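Local coordinates for protein endoglucanase (Clostridium thermocellum, PDB 2E4T) that is an endoglucanase and xyloglucanase that probably cleaves beta-1,4-glucan chains, here as the family 44 catalytic domain of a larger multidomain protein, at residues Glu54-Asn59 and Pro86-Thr91. Residues are numbered along the deposited sequence; the frame is centred on the assembly and turned at random.
Sequences ENNFSN and PASVVT. With CA (calcium ion), chain C.
N56 reaches from its loop to the first turn of helix 88-99, and the CB of N56 lies 3.9 Å from CG2 of V89. With CG anti to its own carbonyl carbon (chi1 -57°), the amide is carried across to the helix start. OD1 of N56 accepts the backbone N-H of V89 at 3.2 Å; the bond is nearly straight at hydrogen (177°), yet the donor sits well above the carbonyl plane. The same oxygen is also hydrogen-bonded to the hydroxyl of Y51. ND2 of N56 comes within 3.1 Å of S88 OG at an angle too poor for a hydrogen bond, and donates instead to the carbonyl of T85. Asparagine suits this buried place because one short side chain offers both an acceptor and a donor, and because it adopts the left-handed backbone found here (phi 73°) more readily than most residues. Helix 88-99 leads into strand 104-109 of the TIM barrel, with A87 at its N-cap position. S88 OG is hydrogen-bonded to the carbonyl of E82, and the side chain of V89 packs against L73 and F43. Just before N56, N55 OD1 accepts from F57 N at 3.1 Å, an Asx turn. At E54 the backbone O lies 4.0 Å from CA of P86, whereas the extended side chain leads away and clasps calcium through both carboxylate oxygens, joined by the backbone carbonyls of D150 and Y155, OD1 of D153 and two waters.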
loop_
_atom_site.group_PDB
_atom_site.type_symbol
_atom_site.label_atom_id
_atom_site.label_comp_id
_atom_site.label_asym_id
_atom_site.label_seq_id
_atom_site.Cartn_x
_atom_site.Cartn_y
_atom_site.Cartn_z
ATOM N N GLU A 54 0.953 15.111 20.908
ATOM C CA GLU A 54 1.142 16.311 21.729
ATOM C C GLU A 54 2.600 16.659 21.926
ATOM O O GLU A 54 2.939 17.831 22.064
ATOM C CB GLU A 54 0.476 16.136 23.097
ATOM C CG GLU A 54 -1.014 15.838 23.017
ATOM C CD GLU A 54 -1.680 15.790 24.399
ATOM O OE1 GLU A 54 -0.946 15.684 25.437
ATOM O OE2 GLU A 54 -2.935 15.849 24.471
ATOM N N ASN A 55 3.459 15.621 21.993
ATOM C CA ASN A 55 4.900 15.823 22.311
ATOM C C ASN A 55 5.827 15.097 21.373
ATOM O O ASN A 55 7.049 15.236 21.511
ATOM C CB ASN A 55 5.158 15.484 23.769
ATOM C CG ASN A 55 4.782 14.075 24.072
ATOM O OD1 ASN A 55 4.774 13.190 23.199
ATOM N ND2 ASN A 55 4.456 13.826 25.343
ATOM N N ASN A 56 5.305 14.334 20.396
ATOM C CA ASN A 56 6.085 13.642 19.360
ATOM C C ASN A 56 6.871 12.420 19.842
ATOM O O ASN A 56 7.596 11.844 19.013
ATOM C CB ASN A 56 6.975 14.589 18.564
ATOM C CG ASN A 56 6.156 15.671 17.925
ATOM O OD1 ASN A 56 5.353 15.408 17.002
ATOM N ND2 ASN A 56 6.314 16.891 18.403
ATOM N N PHE A 57 6.720 12.020 21.097
ATOM C CA PHE A 57 7.369 10.799 21.532
ATOM C C PHE A 57 6.642 9.590 20.954
ATOM O O PHE A 57 5.459 9.650 20.575
ATOM C CB PHE A 57 7.412 10.727 23.062
ATOM C CG PHE A 57 8.177 11.881 23.674
ATOM C CD1 PHE A 57 9.459 12.184 23.269
ATOM C CD2 PHE A 57 7.637 12.618 24.736
ATOM C CE1 PHE A 57 10.174 13.213 23.857
ATOM C CE2 PHE A 57 8.321 13.661 25.328
ATOM C CZ PHE A 57 9.594 13.952 24.884
ATOM N N SER A 58 7.351 8.460 20.925
ATOM C CA SER A 58 6.772 7.217 20.433
ATOM C C SER A 58 7.588 6.065 21.035
ATOM O O SER A 58 8.632 6.289 21.658
ATOM C CB SER A 58 6.805 7.127 18.891
ATOM O OG SER A 58 8.140 7.133 18.399
ATOM N N ASN A 59 7.089 4.830 20.818
ATOM C CA ASN A 59 7.685 3.664 21.448
ATOM C C ASN A 59 8.018 2.615 20.391
ATOM O O ASN A 59 7.223 2.286 19.505
ATOM C CB ASN A 59 6.721 3.104 22.519
ATOM C CG ASN A 59 7.427 2.110 23.442
ATOM O OD1 ASN A 59 7.625 0.937 23.072
ATOM N ND2 ASN A 59 7.871 2.577 24.612
ATOM N N PRO A 86 3.342 20.587 18.692
ATOM C CA PRO A 86 2.411 19.477 18.465
ATOM C C PRO A 86 2.441 19.018 17.008
ATOM O O PRO A 86 2.457 19.830 16.073
ATOM C CB PRO A 86 1.039 20.025 18.863
ATOM C CG PRO A 86 1.414 21.079 19.935
ATOM C CD PRO A 86 2.689 21.730 19.373
ATOM N N ALA A 87 2.396 17.692 16.864
ATOM C CA ALA A 87 2.276 17.054 15.555
ATOM C C ALA A 87 3.415 17.357 14.616
ATOM O O ALA A 87 3.276 17.049 13.416
ATOM C CB ALA A 87 0.913 17.375 14.892
ATOM N N SER A 88 4.569 17.859 15.086
ATOM C CA SER A 88 5.641 18.203 14.132
ATOM C C SER A 88 6.140 16.987 13.370
ATOM O O SER A 88 6.598 17.140 12.207
ATOM C CB SER A 88 6.773 18.942 14.815
ATOM O OG SER A 88 7.358 18.082 15.781
ATOM N N VAL A 89 6.102 15.784 13.936
ATOM C CA VAL A 89 6.463 14.598 13.133
ATOM C C VAL A 89 5.538 14.522 11.905
ATOM O O VAL A 89 6.004 14.251 10.782
ATOM C CB VAL A 89 6.351 13.331 14.010
ATOM C CG1 VAL A 89 6.289 12.070 13.168
ATOM C CG2 VAL A 89 7.513 13.284 14.962
ATOM N N VAL A 90 4.239 14.677 12.123
ATOM C CA VAL A 90 3.238 14.505 11.061
ATOM C C VAL A 90 3.219 15.696 10.113
ATOM O O VAL A 90 3.070 15.514 8.886
ATOM C CB VAL A 90 1.875 14.178 11.681
ATOM C CG1 VAL A 90 0.773 14.258 10.655
ATOM C CG2 VAL A 90 1.942 12.783 12.311
ATOM N N THR A 91 3.381 16.922 10.644
ATOM C CA THR A 91 3.381 18.061 9.745
ATOM C C THR A 91 4.680 18.109 8.923
ATOM O O THR A 91 4.641 18.516 7.735
ATOM C CB THR A 91 3.120 19.371 10.490
ATOM O OG1 THR A 91 4.189 19.646 11.425
ATOM C CG2 THR A 91 1.789 19.340 11.228
HETATM CA CA CA C . -2.993 15.662 26.911
HETATM O O HOH W 1 -5.088 16.755 26.645
HETATM O O HOH W 2 -1.337 14.445 28.130
#